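Local structure of carbonic anhydrase (Neosartorya fumigata, 7COI) at residues E101-P104 / T105-V108; F160-H164 / L165-H169; P195-I198 / P199-Q202; L226-K229 / E230-A234. The protein probably catalyses the reversible hydration of carbon dioxide to hydrogencarbonate, using one zinc ion per subunit as a beta-class carbonic anhydrase. All coordinates share one frame; numbering follows the deposited sequence.

In the fold
All four contacts are local and follow one another along the chain; three join successive helical turns, and interaction 2 joins the end of a helix to the loop after it. Interaction 1, on the short helix 102-106, lies farthest out, its centre about 26 Å from that of the chain. Interaction 2, with its centre about 20 Å from that of interaction 1, closes helix 152-164 just before the sheet strand 169-175. Interactions 3 and 4, on helices 193-206 and 216-236, are neighbours with centres about 13 Å apart; they meet where Leu200 CD2 packs 3.4 Å from Asn227 CG, near the zinc site. Interactions 1, 2 and 3 reach the second subunit, and 3 and 4 the third.

Interaction 1. Residues E101-P104 / T105-V108; sequences ELLP and TLAV
Leu102 O is gripped twice by the turn that follows it. Leu106 N donates to it at 2.9 Å in a nearly straight bond (167° at the hydrogen), while Thr105 OG1 adds a second bond of 2.8 Å from a direction tilted 26° out of the carbonyl plane. The threonine hydroxyl can fold back in this way because it stands between its own backbone N and carbonyl carbon (chi1 71°). One residue on, Ala107 N bonds to Leu103 O at 2.9 Å.

Beyond these bonds the packing is modest. The Leu106 side chain crosses that of Leu102 at an angle, with its CG 3.4 Å from Leu102 O and its CD1 3.9 Å from Leu102 CD1, one methyl against another. Leu103 CD2 adds a looser approach to the same Leu106 methyl, and Leu103 otherwise leans on Trp91 and Cys95 of helix 80-98. The second subunit also borders this turn: its Arg123 bonds to Leu106 O, and its Ser261 and Gly260 pack on Leu103 and Ala107. The arrangement is that of a short surface helix with i to i+4 backbone bonds and a threonine hydroxyl returned to the carbonyl three residues earlier, set at a subunit interface.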
loop_
_atom_site.group_PDB
_atom_site.type_symbol
_atom_site.label_atom_id
_atom_site.label_comp_id
_atom_site.label_asym_id
_atom_site.label_seq_id
_atom_site.Cartn_x
_atom_site.Cartn_y
_atom_site.Cartn_z
ATOM N N GLU A 101 -32.142 2.275 -26.269
ATOM C CA GLU A 101 -32.476 1.747 -24.926
ATOM C C GLU A 101 -31.210 1.354 -24.144
ATOM O O GLU A 101 -31.338 1.277 -22.938
ATOM C CB GLU A 101 -33.440 0.552 -25.050
ATOM C CG GLU A 101 -34.790 0.908 -25.672
ATOM C CD GLU A 101 -36.031 0.183 -25.151
ATOM O OE1 GLU A 101 -35.885 -0.844 -24.431
ATOM O OE2 GLU A 101 -37.147 0.664 -25.452
ATOM N N LEU A 102 -30.056 1.106 -24.784
ATOM C CA LEU A 102 -28.904 0.466 -24.118
ATOM C C LEU A 102 -28.412 1.356 -22.959
ATOM O O LEU A 102 -28.461 0.892 -21.793
ATOM C CB LEU A 102 -27.790 0.199 -25.129
ATOM C CG LEU A 102 -26.486 -0.366 -24.553
ATOM C CD1 LEU A 102 -26.708 -1.685 -23.849
ATOM C CD2 LEU A 102 -25.437 -0.506 -25.639
ATOM N N LEU A 103 -27.929 2.564 -23.241
ATOM C CA LEU A 103 -27.268 3.390 -22.195
ATOM C C LEU A 103 -28.271 3.748 -21.096
ATOM O O LEU A 103 -27.965 3.572 -19.912
ATOM C CB LEU A 103 -26.570 4.608 -22.817
ATOM C CG LEU A 103 -25.444 4.273 -23.795
ATOM C CD1 LEU A 103 -24.880 5.533 -24.414
ATOM C CD2 LEU A 103 -24.308 3.502 -23.128
ATOM N N PRO A 104 -29.512 4.194 -21.396
ATOM C CA PRO A 104 -30.490 4.461 -20.340
ATOM C C PRO A 104 -30.789 3.229 -19.470
ATOM O O PRO A 104 -30.968 3.411 -18.287
ATOM C CB PRO A 104 -31.732 4.946 -21.105
ATOM C CG PRO A 104 -31.142 5.538 -22.363
ATOM C CD PRO A 104 -30.029 4.573 -22.722
ATOM N N THR A 105 -30.813 2.025 -20.033
ATOM C CA THR A 105 -31.076 0.800 -19.215
ATOM C C THR A 105 -29.840 0.512 -18.352
ATOM O O THR A 105 -30.026 0.257 -17.144
ATOM C CB THR A 105 -31.497 -0.422 -20.023
ATOM O OG1 THR A 105 -30.366 -0.893 -20.748
ATOM C CG2 THR A 105 -32.664 -0.112 -20.925
ATOM N N LEU A 106 -28.627 0.654 -18.907
ATOM C CA LEU A 106 -27.391 0.476 -18.094
ATOM C C LEU A 106 -27.310 1.519 -16.976
ATOM O O LEU A 106 -26.777 1.159 -15.904
ATOM C CB LEU A 106 -26.138 0.574 -18.972
ATOM C CG LEU A 106 -25.938 -0.534 -19.986
ATOM C CD1 LEU A 106 -24.732 -0.193 -20.863
ATOM C CD2 LEU A 106 -25.752 -1.853 -19.262
ATOM N N ALA A 107 -27.814 2.737 -17.169
ATOM C CA ALA A 107 -27.753 3.799 -16.133
ATOM C C ALA A 107 -28.546 3.374 -14.882
ATOM O O ALA A 107 -28.308 3.913 -13.811
ATOM C CB ALA A 107 -28.297 5.083 -16.667
ATOM N N VAL A 108 -29.496 2.461 -15.034
ATOM C CA VAL A 108 -30.333 2.039 -13.870
ATOM C C VAL A 108 -29.490 1.144 -12.970
ATOM O O VAL A 108 -29.724 1.151 -11.771
ATOM C CB VAL A 108 -31.633 1.353 -14.325
ATOM C CG1 VAL A 108 -32.431 0.817 -13.141
ATOM C CG2 VAL A 108 -32.480 2.276 -15.175
#

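Interaction 2. Residues F160-H164 / L165-H169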
loop_
_atom_site.group_PDB
_atom_site.type_symbol
_atom_site.label_atom_id
_atom_site.label_comp_id
_atom_site.label_asym_id
_atom_site.label_seq_id
_atom_site.Cartn_x
_atom_site.Cartn_y
_atom_site.Cartn_z
ATOM N N PHE A 160 -15.570 -5.663 -4.315
ATOM C CA PHE A 160 -16.767 -5.040 -4.929
ATOM C C PHE A 160 -17.368 -6.002 -5.966
ATOM O O PHE A 160 -18.587 -6.259 -5.920
ATOM C CB PHE A 160 -16.430 -3.690 -5.533
ATOM C CG PHE A 160 -17.649 -2.866 -5.835
ATOM C CD1 PHE A 160 -18.359 -3.049 -7.006
ATOM C CD2 PHE A 160 -18.041 -1.866 -4.965
ATOM C CE1 PHE A 160 -19.488 -2.296 -7.275
ATOM C CE2 PHE A 160 -19.175 -1.102 -5.235
ATOM C CZ PHE A 160 -19.882 -1.312 -6.393
ATOM N N ALA A 161 -16.542 -6.563 -6.851
ATOM C CA ALA A 161 -17.025 -7.434 -7.937
ATOM C C ALA A 161 -17.671 -8.697 -7.327
ATOM O O ALA A 161 -18.735 -9.133 -7.810
ATOM C CB ALA A 161 -15.913 -7.803 -8.857
ATOM N N VAL A 162 -16.991 -9.323 -6.382
ATOM C CA VAL A 162 -17.382 -10.673 -5.899
ATOM C C VAL A 162 -18.547 -10.549 -4.916
ATOM O O VAL A 162 -19.550 -11.279 -5.087
ATOM C CB VAL A 162 -16.197 -11.454 -5.326
ATOM C CG1 VAL A 162 -16.662 -12.783 -4.757
ATOM C CG2 VAL A 162 -15.153 -11.698 -6.383
ATOM N N ARG A 163 -18.475 -9.649 -3.941
ATOM C CA ARG A 163 -19.508 -9.586 -2.884
ATOM C C ARG A 163 -20.697 -8.761 -3.369
ATOM O O ARG A 163 -21.848 -9.187 -3.130
ATOM C CB ARG A 163 -18.963 -9.024 -1.574
ATOM C CG ARG A 163 -19.998 -8.947 -0.450
ATOM C CD ARG A 163 -19.405 -8.565 0.894
ATOM N NE ARG A 163 -18.342 -9.474 1.313
ATOM C CZ ARG A 163 -18.551 -10.705 1.834
ATOM N NH1 ARG A 163 -19.782 -11.186 1.963
ATOM N NH2 ARG A 163 -17.540 -11.475 2.198
ATOM N N HIS A 164 -20.462 -7.604 -3.992
ATOM C CA HIS A 164 -21.520 -6.611 -4.264
ATOM C C HIS A 164 -22.141 -6.864 -5.649
ATOM O O HIS A 164 -23.354 -6.958 -5.717
ATOM C CB HIS A 164 -20.998 -5.212 -4.011
ATOM C CG HIS A 164 -20.642 -5.024 -2.581
ATOM N ND1 HIS A 164 -21.604 -5.003 -1.596
ATOM C CD2 HIS A 164 -19.453 -4.916 -1.952
ATOM C CE1 HIS A 164 -21.015 -4.837 -0.418
ATOM N NE2 HIS A 164 -19.686 -4.780 -0.615
ATOM N N LEU A 165 -21.366 -7.053 -6.712
ATOM C CA LEU A 165 -21.954 -7.312 -8.044
ATOM C C LEU A 165 -22.203 -8.817 -8.236
ATOM O O LEU A 165 -22.911 -9.159 -9.194
ATOM C CB LEU A 165 -21.009 -6.751 -9.119
ATOM C CG LEU A 165 -20.799 -5.234 -9.063
ATOM C CD1 LEU A 165 -19.854 -4.788 -10.181
ATOM C CD2 LEU A 165 -22.122 -4.470 -9.134
ATOM N N ARG A 166 -21.616 -9.684 -7.420
ATOM C CA ARG A 166 -21.772 -11.158 -7.520
ATOM C C ARG A 166 -21.434 -11.642 -8.928
ATOM O O ARG A 166 -22.209 -12.434 -9.546
ATOM C CB ARG A 166 -23.177 -11.562 -7.065
ATOM C CG ARG A 166 -23.439 -11.284 -5.594
ATOM C CD ARG A 166 -24.868 -11.607 -5.149
ATOM N NE ARG A 166 -25.214 -12.994 -5.408
ATOM C CZ ARG A 166 -24.903 -14.032 -4.623
ATOM N NH1 ARG A 166 -24.235 -13.839 -3.495
ATOM N NH2 ARG A 166 -25.270 -15.257 -4.979
ATOM N N VAL A 167 -20.272 -11.255 -9.441
ATOM C CA VAL A 167 -19.812 -11.781 -10.743
ATOM C C VAL A 167 -19.735 -13.302 -10.656
ATOM O O VAL A 167 -19.466 -13.849 -9.561
ATOM C CB VAL A 167 -18.453 -11.159 -11.144
ATOM C CG1 VAL A 167 -18.579 -9.665 -11.371
ATOM C CG2 VAL A 167 -17.364 -11.434 -10.120
ATOM N N LYS A 168 -19.887 -13.965 -11.782
ATOM C CA LYS A 168 -19.810 -15.447 -11.858
ATOM C C LYS A 168 -18.406 -15.883 -12.242
ATOM O O LYS A 168 -18.064 -17.070 -12.017
ATOM C CB LYS A 168 -20.837 -15.943 -12.878
ATOM C CG LYS A 168 -22.287 -15.704 -12.496
ATOM C CD LYS A 168 -23.275 -16.491 -13.342
ATOM C CE LYS A 168 -24.709 -16.252 -12.919
ATOM N NZ LYS A 168 -25.018 -14.805 -12.923
ATOM N N HIS A 169 -17.615 -14.985 -12.851
ATOM C CA HIS A 169 -16.291 -15.338 -13.396
ATOM C C HIS A 169 -15.285 -14.259 -13.001
ATOM O O HIS A 169 -15.631 -13.061 -13.130
ATOM C CB HIS A 169 -16.319 -15.435 -14.919
ATOM C CG HIS A 169 -17.302 -16.435 -15.410
ATOM N ND1 HIS A 169 -16.980 -17.772 -15.480
ATOM C CD2 HIS A 169 -18.589 -16.304 -15.811
ATOM C CE1 HIS A 169 -18.026 -18.431 -15.936
ATOM N NE2 HIS A 169 -19.038 -17.558 -16.131
HETATM O O HOH W 1 -22.470 -11.607 -2.273
#
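Phe160 O receives Leu165 N at 3.0 Å, an i to i+5 bond that widens the backbone into a pi-type turn, and Ala161 O receives Val167 N at 3.1 Å, an i to i+6 bond that closes the helix end round Arg166, whose phi is positive (54°). This is the C-terminal end of the helix in a beta-alpha-beta crossover: helix 152-164 leads from strand 137-142 to the parallel strand 169-175, with strand 114-119 lying between the two in the sheet. Phe160 O is shared, since His164 N also donates to it, whereas the bond from Val167 N is nearly straight at the hydrogen (173°) but comes in tilted from the carbonyl plane.

Among the side chains, Leu165 bends back on the Phe160 ring. Its CG lies 3.7 Å from Phe160 CE1, and its CD1 reaches the ring edge in the ring plane. The ring is brought there by a first torsion that sets Phe160 CG opposite the backbone N (chi1 -165°). Farther along the loop, both methyls of Val167 come to 4.1 Å from Ala161 CB and lie close to Ala161 O; this apolar group continues onto Leu115 of strand 114-119.

The Arg166 guanidinium pairs with Glu247 of helix 239-248, while the neighbouring Arg163 is paired with Glu159 and Glu243. Arg166 CA gives a CH...O contact of 3.3 Å to Val162 O. A water links the last helical residues to the loop, donating to Arg163 O at 2.6 Å and accepting from Arg166 NH1 at 3.1 Å, at the edge of the guanidinium and in its plane.

Interaction 3. Residues P195-I198 / P199-Q202; sequences PWLI and PLRQ
Pro199 brings its CD to 3.4 Å from Trp196 O, and its ring nitrogen, having no hydrogen, cannot bond to the previous turn; the helix is kinked here. Trp196 O, the carbonyl beside the proline ring, is instead hydrogen-bonded to His148 NE2. Leu200 follows, and its N makes only a weak bond to Leu197 O, the angle at the hydrogen being 126°. The side chain also packs, Leu200 CD1 lying 3.7 Å from Leu197 CD2 as the two side chains cross obliquely.

Regular helical bonding resumes at Arg201, whose N donates to Leu197 O at 3.2 Å in the carbonyl plane. Its extended chain carries NH1 to hydrogen bonds with Gly186 O and with Ser282 O of the third subunit. Gln202 N then bonds to Ile198 O at 2.8 Å. Gln202 CG hangs beside its backbone N (chi1 -66°), which lays the side chain back along the turn, its CD 3.9 Å from Ile198 CG2; the amide NE2 itself bonds to Gln237 of the third subunit. The whole is a proline-kinked, largely buried turn of helix 193-206 that lies near the zinc site, the side chain of Leu200 about 6 Å from that of Cys178, a zinc ligand.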
loop_
_atom_site.group_PDB
_atom_site.type_symbol
_atom_site.label_atom_id
_atom_site.label_comp_id
_atom_site.label_asym_id
_atom_site.label_seq_id
_atom_site.Cartn_x
_atom_site.Cartn_y
_atom_site.Cartn_z
ATOM N N PRO A 195 9.430 -2.045 -6.422
ATOM C CA PRO A 195 8.592 -2.780 -5.477
ATOM C C PRO A 195 7.387 -3.427 -6.161
ATOM O O PRO A 195 6.976 -4.534 -5.757
ATOM C CB PRO A 195 8.221 -1.751 -4.388
ATOM C CG PRO A 195 8.505 -0.395 -5.031
ATOM C CD PRO A 195 9.622 -0.642 -6.024
ATOM N N TRP A 196 6.799 -2.731 -7.117
ATOM C CA TRP A 196 5.611 -3.230 -7.829
ATOM C C TRP A 196 5.942 -4.587 -8.481
ATOM O O TRP A 196 5.083 -5.502 -8.463
ATOM C CB TRP A 196 5.096 -2.219 -8.863
ATOM C CG TRP A 196 3.890 -2.802 -9.534
ATOM C CD1 TRP A 196 3.822 -3.424 -10.752
ATOM C CD2 TRP A 196 2.586 -2.908 -8.947
ATOM N NE1 TRP A 196 2.564 -3.875 -10.964
ATOM C CE2 TRP A 196 1.793 -3.627 -9.858
ATOM C CE3 TRP A 196 2.031 -2.503 -7.731
ATOM C CZ2 TRP A 196 0.447 -3.894 -9.628
ATOM C CZ3 TRP A 196 0.704 -2.807 -7.477
ATOM C CH2 TRP A 196 -0.067 -3.488 -8.422
ATOM N N LEU A 197 7.138 -4.704 -9.049
ATOM C CA LEU A 197 7.522 -5.890 -9.859
ATOM C C LEU A 197 8.078 -7.016 -8.998
ATOM O O LEU A 197 8.357 -8.081 -9.565
ATOM C CB LEU A 197 8.539 -5.457 -10.926
ATOM C CG LEU A 197 7.943 -4.524 -11.984
ATOM C CD1 LEU A 197 9.043 -4.013 -12.897
ATOM C CD2 LEU A 197 6.826 -5.179 -12.768
ATOM N N ILE A 198 8.190 -6.850 -7.688
ATOM C CA ILE A 198 8.833 -7.887 -6.831
ATOM C C ILE A 198 8.187 -9.259 -7.073
ATOM O O ILE A 198 8.932 -10.253 -7.137
ATOM C CB ILE A 198 8.815 -7.485 -5.347
ATOM C CG1 ILE A 198 9.860 -6.425 -5.051
ATOM C CG2 ILE A 198 9.023 -8.716 -4.475
ATOM C CD1 ILE A 198 9.668 -5.757 -3.682
ATOM N N PRO A 199 6.842 -9.421 -7.129
ATOM C CA PRO A 199 6.252 -10.750 -7.322
ATOM C C PRO A 199 6.737 -11.486 -8.574
ATOM O O PRO A 199 6.873 -12.710 -8.531
ATOM C CB PRO A 199 4.746 -10.468 -7.402
ATOM C CG PRO A 199 4.570 -9.225 -6.534
ATOM C CD PRO A 199 5.797 -8.403 -6.876
ATOM N N LEU A 200 6.995 -10.730 -9.641
ATOM C CA LEU A 200 7.538 -11.274 -10.898
ATOM C C LEU A 200 8.987 -11.710 -10.666
ATOM O O LEU A 200 9.337 -12.789 -11.154
ATOM C CB LEU A 200 7.409 -10.233 -11.993
ATOM C CG LEU A 200 5.997 -10.024 -12.524
ATOM C CD1 LEU A 200 5.924 -8.758 -13.347
ATOM C CD2 LEU A 200 5.589 -11.207 -13.379
ATOM N N ARG A 201 9.790 -10.935 -9.931
ATOM C CA ARG A 201 11.190 -11.349 -9.612
ATOM C C ARG A 201 11.193 -12.548 -8.668
ATOM O O ARG A 201 12.108 -13.380 -8.780
ATOM C CB ARG A 201 12.011 -10.184 -9.088
ATOM C CG ARG A 201 12.263 -9.099 -10.103
ATOM C CD ARG A 201 13.144 -8.040 -9.510
ATOM N NE ARG A 201 13.269 -6.993 -10.489
ATOM C CZ ARG A 201 14.172 -6.982 -11.446
ATOM N NH1 ARG A 201 15.088 -7.942 -11.487
ATOM N NH2 ARG A 201 14.179 -5.990 -12.318
ATOM N N GLN A 202 10.180 -12.700 -7.807
ATOM C CA GLN A 202 10.103 -13.887 -6.928
ATOM C C GLN A 202 9.894 -15.137 -7.813
ATOM O O GLN A 202 10.543 -16.193 -7.552
ATOM C CB GLN A 202 8.976 -13.733 -5.913
ATOM C CG GLN A 202 9.241 -12.602 -4.911
ATOM C CD GLN A 202 8.073 -12.430 -3.978
ATOM O OE1 GLN A 202 6.916 -12.460 -4.389
ATOM N NE2 GLN A 202 8.374 -12.280 -2.705
#

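Interaction 4. Residues L226-K229 / E230-A234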
loop_
_atom_site.group_PDB
_atom_site.type_symbol
_atom_site.label_atom_id
_atom_site.label_comp_id
_atom_site.label_asym_id
_atom_site.label_seq_id
_atom_site.Cartn_x
_atom_site.Cartn_y
_atom_site.Cartn_z
ATOM N N LEU A 226 3.390 -17.897 -15.735
ATOM C CA LEU A 226 3.648 -18.191 -14.304
ATOM C C LEU A 226 3.003 -17.088 -13.453
ATOM O O LEU A 226 2.416 -17.405 -12.416
ATOM C CB LEU A 226 5.152 -18.292 -14.057
ATOM C CG LEU A 226 5.830 -19.546 -14.619
ATOM C CD1 LEU A 226 7.312 -19.346 -14.514
ATOM C CD2 LEU A 226 5.360 -20.797 -13.891
ATOM N N ASN A 227 3.024 -15.851 -13.940
ATOM C CA ASN A 227 2.421 -14.686 -13.228
ATOM C C ASN A 227 0.905 -14.831 -13.176
ATOM O O ASN A 227 0.289 -14.543 -12.107
ATOM C CB ASN A 227 2.881 -13.387 -13.875
ATOM C CG ASN A 227 2.345 -12.179 -13.150
ATOM O OD1 ASN A 227 2.450 -12.121 -11.926
ATOM N ND2 ASN A 227 1.737 -11.259 -13.903
ATOM N N VAL A 228 0.267 -15.249 -14.280
ATOM C CA VAL A 228 -1.205 -15.449 -14.292
ATOM C C VAL A 228 -1.519 -16.559 -13.289
ATOM O O VAL A 228 -2.445 -16.411 -12.506
ATOM C CB VAL A 228 -1.732 -15.777 -15.707
ATOM C CG1 VAL A 228 -3.173 -16.250 -15.655
ATOM C CG2 VAL A 228 -1.577 -14.577 -16.655
ATOM N N LYS A 229 -0.767 -17.646 -13.300
ATOM C CA LYS A 229 -1.093 -18.795 -12.403
ATOM C C LYS A 229 -0.922 -18.388 -10.936
ATOM O O LYS A 229 -1.747 -18.754 -10.107
ATOM C CB LYS A 229 -0.228 -19.987 -12.801
ATOM C CG LYS A 229 -0.669 -20.658 -14.088
ATOM C CD LYS A 229 0.388 -21.608 -14.636
ATOM C CE LYS A 229 -0.001 -22.246 -15.954
ATOM N NZ LYS A 229 1.136 -22.963 -16.578
ATOM N N GLU A 230 0.133 -17.656 -10.612
ATOM C CA GLU A 230 0.412 -17.160 -9.249
ATOM C C GLU A 230 -0.690 -16.176 -8.852
ATOM O O GLU A 230 -1.133 -16.209 -7.669
ATOM C CB GLU A 230 1.809 -16.535 -9.168
ATOM C CG GLU A 230 2.272 -16.327 -7.730
ATOM C CD GLU A 230 2.428 -17.616 -6.919
ATOM O OE1 GLU A 230 2.593 -18.691 -7.560
ATOM O OE2 GLU A 230 2.381 -17.533 -5.659
ATOM N N GLY A 231 -1.175 -15.362 -9.794
ATOM C CA GLY A 231 -2.267 -14.407 -9.509
ATOM C C GLY A 231 -3.539 -15.149 -9.185
ATOM O O GLY A 231 -4.259 -14.718 -8.307
ATOM N N LEU A 232 -3.828 -16.277 -9.848
ATOM C CA LEU A 232 -5.056 -17.060 -9.563
ATOM C C LEU A 232 -4.949 -17.657 -8.154
ATOM O O LEU A 232 -5.954 -17.719 -7.457
ATOM C CB LEU A 232 -5.232 -18.174 -10.602
ATOM C CG LEU A 232 -5.621 -17.746 -12.009
ATOM C CD1 LEU A 232 -5.518 -18.922 -12.966
ATOM C CD2 LEU A 232 -7.000 -17.137 -12.078
ATOM N N LYS A 233 -3.747 -18.048 -7.738
ATOM C CA LYS A 233 -3.502 -18.566 -6.374
ATOM C C LYS A 233 -3.750 -17.422 -5.389
ATOM O O LYS A 233 -4.530 -17.603 -4.462
ATOM C CB LYS A 233 -2.119 -19.198 -6.298
ATOM C CG LYS A 233 -1.707 -19.653 -4.905
ATOM C CD LYS A 233 -0.428 -20.461 -4.919
ATOM C CE LYS A 233 -0.028 -20.932 -3.541
ATOM N NZ LYS A 233 1.249 -21.668 -3.583
ATOM N N ALA A 234 -3.162 -16.247 -5.623
ATOM C CA ALA A 234 -3.333 -15.073 -4.740
ATOM C C ALA A 234 -4.809 -14.702 -4.665
ATOM O O ALA A 234 -5.289 -14.337 -3.589
ATOM C CB ALA A 234 -2.496 -13.930 -5.245
#
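Lys229 and Glu230, adjacent at the junction of the two segments, each tie the helix to its neighbouring turn by a backbone bond. Glu230 N donates to Leu226 O at 2.9 Å, and Lys229 O accepts from Lys233 N at a longer 3.2 Å. Glu230 CB lies 3.4 Å from that same Leu226 oxygen. Beyond CB the acid chain points its CG opposite the backbone N (chi1 -166°) and bends at the next bond, while Lys229 starts out beside its own backbone N and then runs extended, and the carboxylate and the ammonium end well apart.

These bonds, with that from Gly231 N to Asn227 O (2.9 Å), are the unbroken i to i+4 pattern of a regular alpha-helix, here helix 216-236, which packs on the central sheet along one side and on helix 193-206 along another. Glu230 belongs to the latter side, lying against Leu203, and Asn227 ND2 makes a weak hydrogen bond to Ala144 O.

Leu232 faces the sheet. Its N bonds to Val228 O at 3.0 Å, with the donor tilted 18° from the carbonyl plane, and its CG lies 3.5 Å from that same oxygen. Leu232 CD1 also comes loosely toward Val228 CG1, at 4.5 Å, and the pair spreads over strand 251-257, Val228 on Ile256 and Leu232 on Val252.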